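PDB 2JJX: uridylate kinase from Bacillus anthracis, which catalyses the ATP-dependent phosphorylation of UMP to UDP in pyrimidine nucleotide synthesis and also carries an allosteric nucleotide-binding site. Local coordinates for residues Arg14-Leu19 and Asp163-Ala168; Asp173-Ser178 and Lys187-Leu192; Pro219-Asn224 and Gly241-Asp246. One frame throughout, in Å; residues are numbered along the deposited sequence.

Interaction 1 (Arg14-Leu19 and Asp163-Ala168)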
# COMPACT_ATOMS: atom_id res chain seq x y z
N ARG A 14 -25.51 17.16 -12.88
CA ARG A 14 -24.77 16.04 -12.28
C ARG A 14 -25.69 15.14 -11.49
O ARG A 14 -26.49 15.60 -10.69
CB ARG A 14 -23.68 16.54 -11.33
CG ARG A 14 -22.27 16.17 -11.73
CD ARG A 14 -21.58 15.38 -10.66
NE ARG A 14 -20.47 16.09 -10.01
CZ ARG A 14 -19.61 16.90 -10.62
NH1 ARG A 14 -19.71 17.16 -11.91
NH2 ARG A 14 -18.64 17.46 -9.92
N VAL A 15 -25.50 13.84 -11.63
CA VAL A 15 -26.42 12.87 -11.05
C VAL A 15 -25.78 11.55 -10.60
O VAL A 15 -24.87 11.04 -11.23
CB VAL A 15 -27.50 12.63 -12.11
CG1 VAL A 15 -27.48 11.20 -12.62
CG2 VAL A 15 -28.86 13.11 -11.63
N LEU A 16 -26.28 10.97 -9.52
CA LEU A 16 -25.78 9.68 -9.03
C LEU A 16 -26.89 8.68 -9.20
O LEU A 16 -27.98 8.87 -8.68
CB LEU A 16 -25.44 9.73 -7.53
CG LEU A 16 -24.84 8.54 -6.76
CD1 LEU A 16 -25.70 7.28 -6.79
CD2 LEU A 16 -23.40 8.25 -7.14
N ILE A 17 -26.60 7.60 -9.91
CA ILE A 17 -27.59 6.56 -10.08
C ILE A 17 -27.34 5.38 -9.15
O ILE A 17 -26.29 4.76 -9.18
CB ILE A 17 -27.70 6.10 -11.50
CG1 ILE A 17 -28.09 7.26 -12.40
CG2 ILE A 17 -28.71 4.98 -11.56
CD1 ILE A 17 -27.77 7.01 -13.89
N LYS A 18 -28.33 5.06 -8.33
CA LYS A 18 -28.20 3.92 -7.44
C LYS A 18 -29.02 2.78 -8.02
O LYS A 18 -30.22 2.92 -8.26
CB LYS A 18 -28.63 4.27 -6.01
CG LYS A 18 -29.41 3.18 -5.31
CD LYS A 18 -28.55 2.50 -4.27
CE LYS A 18 -29.44 1.76 -3.27
NZ LYS A 18 -30.05 0.50 -3.83
N LEU A 19 -28.29 1.70 -8.31
CA LEU A 19 -28.80 0.49 -8.93
C LEU A 19 -28.56 -0.67 -7.98
O LEU A 19 -27.44 -0.89 -7.52
CB LEU A 19 -27.93 0.20 -10.16
CG LEU A 19 -28.42 0.29 -11.60
CD1 LEU A 19 -29.92 0.12 -11.59
CD2 LEU A 19 -28.03 1.64 -12.15
N ASP A 163 -26.44 16.77 -8.22
CA ASP A 163 -27.63 17.60 -8.15
C ASP A 163 -28.83 16.79 -7.62
O ASP A 163 -29.83 17.35 -7.16
CB ASP A 163 -27.98 18.09 -9.56
CG ASP A 163 -27.18 19.31 -9.98
OD1 ASP A 163 -26.61 19.99 -9.10
OD2 ASP A 163 -27.18 19.63 -11.18
N ALA A 164 -28.76 15.48 -7.78
CA ALA A 164 -29.83 14.59 -7.37
C ALA A 164 -29.33 13.14 -7.31
O ALA A 164 -28.30 12.82 -7.89
CB ALA A 164 -30.98 14.71 -8.32
N ILE A 165 -30.03 12.28 -6.57
CA ILE A 165 -29.70 10.87 -6.55
C ILE A 165 -30.91 10.13 -7.08
O ILE A 165 -32.01 10.29 -6.57
CB ILE A 165 -29.28 10.32 -5.18
CG1 ILE A 165 -28.87 8.86 -5.34
CG2 ILE A 165 -30.42 10.32 -4.23
CD1 ILE A 165 -28.75 8.12 -4.04
N LEU A 166 -30.75 9.41 -8.18
CA LEU A 166 -31.86 8.68 -8.74
C LEU A 166 -31.74 7.24 -8.26
O LEU A 166 -30.74 6.58 -8.49
CB LEU A 166 -31.86 8.78 -10.27
CG LEU A 166 -31.49 10.12 -10.89
CD1 LEU A 166 -30.97 9.84 -12.28
CD2 LEU A 166 -32.69 11.02 -10.96
N VAL A 167 -32.69 6.84 -7.43
CA VAL A 167 -32.71 5.51 -6.88
C VAL A 167 -33.65 4.60 -7.67
O VAL A 167 -34.88 4.65 -7.54
CB VAL A 167 -32.96 5.53 -5.39
CG1 VAL A 167 -33.20 6.95 -4.93
CG2 VAL A 167 -34.10 4.61 -5.01
N ALA A 168 -33.06 3.89 -8.62
CA ALA A 168 -33.83 3.00 -9.47
C ALA A 168 -34.38 1.77 -8.74
O ALA A 168 -33.65 1.00 -8.12
CB ALA A 168 -32.97 2.57 -10.65

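Interaction 2 (Asp173-Ser178 and Lys187-Leu192)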
# COMPACT_ATOMS: atom_id res chain seq x y z
N ASP A 173 -43.32 1.77 -9.10
CA ASP A 173 -43.13 3.08 -9.71
C ASP A 173 -42.88 4.28 -8.79
O ASP A 173 -42.85 5.42 -9.26
CB ASP A 173 -44.26 3.39 -10.71
CG ASP A 173 -43.85 4.40 -11.81
OD1 ASP A 173 -44.52 4.46 -12.87
OD2 ASP A 173 -42.85 5.13 -11.64
N GLY A 174 -42.74 4.05 -7.48
CA GLY A 174 -42.52 5.14 -6.54
C GLY A 174 -42.61 4.79 -5.05
O GLY A 174 -42.27 3.69 -4.62
N VAL A 175 -42.99 5.78 -4.24
CA VAL A 175 -43.15 5.56 -2.80
C VAL A 175 -44.60 5.73 -2.39
O VAL A 175 -45.24 6.75 -2.66
CB VAL A 175 -42.19 6.40 -1.94
CG1 VAL A 175 -42.72 6.52 -0.52
CG2 VAL A 175 -40.80 5.77 -1.92
N PHE A 176 -45.17 4.64 -1.89
CA PHE A 176 -46.59 4.61 -1.54
C PHE A 176 -46.82 4.76 -0.05
O PHE A 176 -45.92 4.58 0.78
CB PHE A 176 -47.26 3.34 -2.03
CG PHE A 176 -47.23 3.19 -3.52
CD1 PHE A 176 -46.14 2.61 -4.14
CD2 PHE A 176 -48.28 3.64 -4.30
CE1 PHE A 176 -46.10 2.49 -5.51
CE2 PHE A 176 -48.24 3.52 -5.67
CZ PHE A 176 -47.16 2.95 -6.29
N THR A 177 -48.07 5.07 0.26
CA THR A 177 -48.49 5.27 1.64
C THR A 177 -48.19 3.98 2.42
O THR A 177 -47.38 3.98 3.34
CB THR A 177 -49.97 5.67 1.64
OG1 THR A 177 -50.59 5.19 0.43
CG2 THR A 177 -50.07 7.21 1.66
N SER A 178 -48.72 2.87 1.90
CA SER A 178 -48.48 1.52 2.43
C SER A 178 -48.35 0.55 1.25
O SER A 178 -49.09 0.70 0.27
CB SER A 178 -49.65 1.09 3.33
OG SER A 178 -50.86 1.20 2.63
N LYS A 187 -51.56 4.91 -1.87
CA LYS A 187 -51.35 5.96 -2.87
C LYS A 187 -49.86 6.31 -3.02
O LYS A 187 -49.06 6.02 -2.13
CB LYS A 187 -52.20 7.19 -2.55
CG LYS A 187 -53.13 7.02 -1.36
CD LYS A 187 -54.50 7.63 -1.58
CE LYS A 187 -55.53 6.55 -1.91
NZ LYS A 187 -56.68 7.05 -2.72
N MET A 188 -49.47 6.79 -4.19
CA MET A 188 -48.07 7.09 -4.43
C MET A 188 -47.85 8.59 -4.27
O MET A 188 -48.62 9.40 -4.78
CB MET A 188 -47.65 6.65 -5.84
CG MET A 188 -46.17 6.78 -6.14
SD MET A 188 -45.88 6.76 -7.91
CE MET A 188 -46.86 5.35 -8.32
N TYR A 189 -46.77 8.95 -3.58
CA TYR A 189 -46.45 10.34 -3.36
C TYR A 189 -45.84 10.94 -4.61
O TYR A 189 -44.98 10.34 -5.25
CB TYR A 189 -45.41 10.46 -2.26
CG TYR A 189 -45.92 10.06 -0.91
CD1 TYR A 189 -46.52 10.99 -0.09
CD2 TYR A 189 -45.75 8.76 -0.44
CE1 TYR A 189 -46.99 10.64 1.17
CE2 TYR A 189 -46.16 8.40 0.85
CZ TYR A 189 -46.82 9.34 1.63
OH TYR A 189 -47.29 9.00 2.88
N ARG A 190 -46.28 12.14 -4.95
CA ARG A 190 -45.67 12.84 -6.07
C ARG A 190 -44.42 13.42 -5.42
O ARG A 190 -43.32 13.33 -5.97
CB ARG A 190 -46.58 13.99 -6.54
CG ARG A 190 -45.92 14.95 -7.52
CD ARG A 190 -45.50 14.21 -8.78
NE ARG A 190 -46.67 13.72 -9.48
CZ ARG A 190 -46.76 12.52 -10.06
NH1 ARG A 190 -45.71 11.70 -10.08
NH2 ARG A 190 -47.90 12.17 -10.64
N LYS A 191 -44.61 13.90 -4.20
CA LYS A 191 -43.53 14.50 -3.43
C LYS A 191 -43.56 13.94 -2.02
O LYS A 191 -44.62 13.63 -1.49
CB LYS A 191 -43.68 16.03 -3.38
CG LYS A 191 -43.19 16.74 -4.63
CD LYS A 191 -42.85 18.19 -4.34
CE LYS A 191 -43.79 19.13 -5.08
NZ LYS A 191 -44.25 20.23 -4.18
N LEU A 192 -42.38 13.81 -1.43
CA LEU A 192 -42.21 13.25 -0.10
C LEU A 192 -41.17 14.03 0.70
O LEU A 192 -40.03 14.16 0.28
CB LEU A 192 -41.79 11.78 -0.21
CG LEU A 192 -41.60 10.91 1.04
CD1 LEU A 192 -42.68 11.23 2.07
CD2 LEU A 192 -41.62 9.43 0.65

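Interaction 3 (Pro219-Asn224 and Gly241-Asp246)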
# COMPACT_ATOMS: atom_id res chain seq x y z
N PRO A 219 -31.57 15.75 -3.31
CA PRO A 219 -32.93 15.29 -3.62
C PRO A 219 -32.81 13.85 -4.12
O PRO A 219 -31.81 13.46 -4.75
CB PRO A 219 -33.38 16.23 -4.75
CG PRO A 219 -32.17 17.07 -5.13
CD PRO A 219 -31.22 17.03 -3.95
N ALA A 220 -33.82 13.04 -3.86
CA ALA A 220 -33.80 11.66 -4.34
C ALA A 220 -35.01 11.39 -5.21
O ALA A 220 -36.09 11.87 -4.92
CB ALA A 220 -33.78 10.69 -3.18
N HIS A 221 -34.84 10.53 -6.21
CA HIS A 221 -35.96 10.10 -7.03
C HIS A 221 -36.10 8.60 -6.96
O HIS A 221 -35.15 7.87 -7.22
CB HIS A 221 -35.77 10.56 -8.47
CG HIS A 221 -35.93 12.03 -8.65
ND1 HIS A 221 -37.13 12.60 -9.01
CD2 HIS A 221 -35.05 13.06 -8.53
CE1 HIS A 221 -36.99 13.91 -9.09
NE2 HIS A 221 -35.73 14.21 -8.81
N VAL A 222 -37.27 8.13 -6.55
CA VAL A 222 -37.54 6.69 -6.52
C VAL A 222 -38.51 6.42 -7.66
O VAL A 222 -39.51 7.13 -7.84
CB VAL A 222 -38.03 6.22 -5.14
CG1 VAL A 222 -38.19 4.70 -5.09
CG2 VAL A 222 -37.06 6.69 -4.05
N PHE A 223 -38.16 5.48 -8.52
CA PHE A 223 -38.96 5.26 -9.72
C PHE A 223 -38.72 3.89 -10.30
O PHE A 223 -37.82 3.19 -9.85
CB PHE A 223 -38.58 6.30 -10.78
CG PHE A 223 -37.12 6.25 -11.18
CD1 PHE A 223 -36.19 7.11 -10.60
CD2 PHE A 223 -36.67 5.29 -12.07
CE1 PHE A 223 -34.86 7.00 -10.92
CE2 PHE A 223 -35.35 5.21 -12.41
CZ PHE A 223 -34.44 6.05 -11.83
N ASN A 224 -39.49 3.54 -11.32
CA ASN A 224 -39.39 2.23 -11.98
C ASN A 224 -38.29 2.18 -13.03
O ASN A 224 -38.50 2.60 -14.17
CB ASN A 224 -40.72 1.90 -12.67
CG ASN A 224 -41.06 0.42 -12.62
OD1 ASN A 224 -40.29 -0.39 -12.11
ND2 ASN A 224 -42.23 0.06 -13.13
N GLY A 241 -42.69 8.91 -10.97
CA GLY A 241 -42.12 8.31 -9.77
C GLY A 241 -42.29 9.24 -8.58
O GLY A 241 -43.11 10.15 -8.61
N THR A 242 -41.50 9.05 -7.53
CA THR A 242 -41.59 9.88 -6.32
C THR A 242 -40.35 10.78 -6.15
O THR A 242 -39.24 10.37 -6.45
CB THR A 242 -41.79 8.97 -5.07
OG1 THR A 242 -43.15 8.52 -5.01
CG2 THR A 242 -41.44 9.74 -3.83
N LEU A 243 -40.53 11.99 -5.63
CA LEU A 243 -39.42 12.93 -5.40
C LEU A 243 -39.30 13.23 -3.93
O LEU A 243 -40.13 13.94 -3.40
CB LEU A 243 -39.68 14.28 -6.05
CG LEU A 243 -38.47 15.20 -6.36
CD1 LEU A 243 -38.78 16.69 -6.32
CD2 LEU A 243 -37.31 14.88 -5.46
N ILE A 244 -38.21 12.80 -3.30
CA ILE A 244 -37.98 13.07 -1.88
C ILE A 244 -37.19 14.36 -1.66
O ILE A 244 -36.06 14.50 -2.09
CB ILE A 244 -37.34 11.86 -1.21
CG1 ILE A 244 -37.99 10.60 -1.81
CG2 ILE A 244 -37.51 11.95 0.29
CD1 ILE A 244 -37.92 9.40 -0.93
N ASN A 245 -37.81 15.30 -0.98
CA ASN A 245 -37.39 16.68 -0.92
C ASN A 245 -37.54 17.21 0.49
O ASN A 245 -38.01 16.50 1.40
CB ASN A 245 -38.43 17.45 -1.73
CG ASN A 245 -37.84 18.38 -2.74
OD1 ASN A 245 -38.46 18.41 -3.93
ND2 ASN A 245 -37.04 19.24 -2.40
N ASP A 246 -37.34 18.52 0.63
CA ASP A 246 -37.71 19.20 1.85
C ASP A 246 -38.88 20.11 1.57
O ASP A 246 -39.37 20.77 2.48
CB ASP A 246 -36.57 19.95 2.51
CG ASP A 246 -36.68 19.93 4.03
OD1 ASP A 246 -37.75 20.31 4.57
OD2 ASP A 246 -35.78 19.36 4.70

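Interaction 1 (Arg14-Leu19 and Asp163-Ala168)
Leu16 CG and the longer CG1 branch of Ile165 both stand opposite their backbone N (chi1 -177° and -176°), a shared rotation that sends the two side chains off one face of the sheet side by side, pointing the same way, with Leu16 CD1 3.8 Å from Ile165 CG1. On the other face, Leu166 turns its CG beside its own N (chi1 -39°), which carries CD1 across to the neighbouring strand. There CD1 settles between two branched residues, 3.8 Å from Val15 CG1 and 3.9 Å from Ile17 CG1. Branched aliphatic chains suit these buried faces: Leu16 packs under Ser153 and Ala157 of helix 150-160, and Leu166 also touches His221 and Phe223 of the next strand, 220-224. The strands are parallel neighbours in the middle of the open alpha/beta sheet of the amino acid kinase fold, and strand 53-58 flanks 14-19 on its other edge. Leu16 uses both its backbone groups, giving its N-H to Ala164 O and accepting Leu166 N at its O over 2.9 Å. Lys18 repeats the pattern, with its N 2.9 Å from Leu166 O and its O 3.0 Å from Ala168 N. At the start of the pair, Asp163 N binds Arg14 O from above the carbonyl plane, while Asp163 OD2 takes Lys13 N and, weakly, Arg14 N. The guanidinium of buried Arg14 turns away to salt bridges with Glu53 and Asp131.

Interaction 2 (Asp173-Ser178 and Lys187-Leu192)
Met188 lies against Phe176 in the packed part of this contact. Its CG sits over one face of the ring, 4.0 Å from the centroid and 17° off the normal, while SD stands obliquely to the same ring as a Met-aromatic contact. With CG opposite the backbone N (chi1 -174°), the long, flexible thioether runs back along 173-178, where Gly174 has no side chain to obstruct it and SD comes within 4.0 Å of Gly174 CA. Beside it Val175 packs CG1 on Tyr189 CD2 at 3.8 Å and also touches Leu192. Val175 O accepts the N-H of Tyr189 over 2.8 Å in a nearly straight bond.

Toward solvent the contact thins to polar atoms. Thr177 N donates to Lys187 O, and Thr177 OG1 is modelled as accepting the N-H of Lys187, at a doubtfully short distance; short, hydroxyl-bearing threonine suits this rim. Lys187 is exposed; its CB points away from 173-178, although CG brushes Thr177 OG1. The backbones of Phe176 and Met188 make a single beta bridge that closes the loop, and the Asp-Gly-Val-Phe-Thr sequence it holds is a familiar element of the amino acid kinase fold, in relatives lying near the phosphate-donor site.

Interaction 3 (Pro219-Asn224 and Gly241-Asp246)
Leu243 lays its CD2 over one face of the His221 ring, 3.9 Å from the centroid and 21° off the normal, a CH-pi contact displaced toward the ring's rim. Leu243 CG stands opposite its backbone N (chi1 -158°), which leans the branch toward 219-224 and also brings CD2 to 4.2 Å from Pro219 CB. On the reverse face Ala220 and Ile244 meet CB to CB, and Ile244 CD1 extends to Val222 CG2 at 4.2 Å; small alanine beside large isoleucine fits this buried face.

These side chains are placed by the backbone ladder. Ala220 and Ile244 form a hydrogen-bonded pair, Ile244 N lying 2.8 Å from Ala220 O, and Val222 and Thr242 form another, Thr242 N lying 2.8 Å from Val222 O. His221 and Leu243 are the non-hydrogen-bonded pair between them. Gly241, just ahead of strand 242-245, has a positive phi that glycine adopts readily, and its CA passes 4.2 Å from Phe223 CB.

Further out, His221 NE2 is bonded to Tyr12 OH, which would restrain the turn of the imidazole. Thr242 OG1 bonds with both Tyr189 O and Val175 N, a use of both hydroxyl roles that suits a buried threonine. Helix 230-235 covers His221 and Phe223. The two strands are antiparallel neighbours joined through helix 230-235, adding strand 242-245 to the otherwise largely parallel sheet of the amino acid kinase fold.

In the fold
Interactions 1 and 3, centres about 10 Å apart, lie in one sheet and join where strand 164-169 meets 220-224: Val167 N lies 2.7 Å from His221 O and Ile165 N 2.8 Å from Pro219 O, both probable hydrogen bonds. Interaction 2 adjoins the edge of that sheet through strand 191-193, its centre about 9 Å from that of interaction 3, with Leu192 O 2.8 Å from Asn245 N. Interactions 1 and 2 do not touch, their nearest atoms being about 7 Å apart. Bound ATP belongs to the other end of the sheet: the Arg14 side chain of interaction 1 is about 12 Å from one, and its partner Asp131 ends the helix bearing Arg125 and His128.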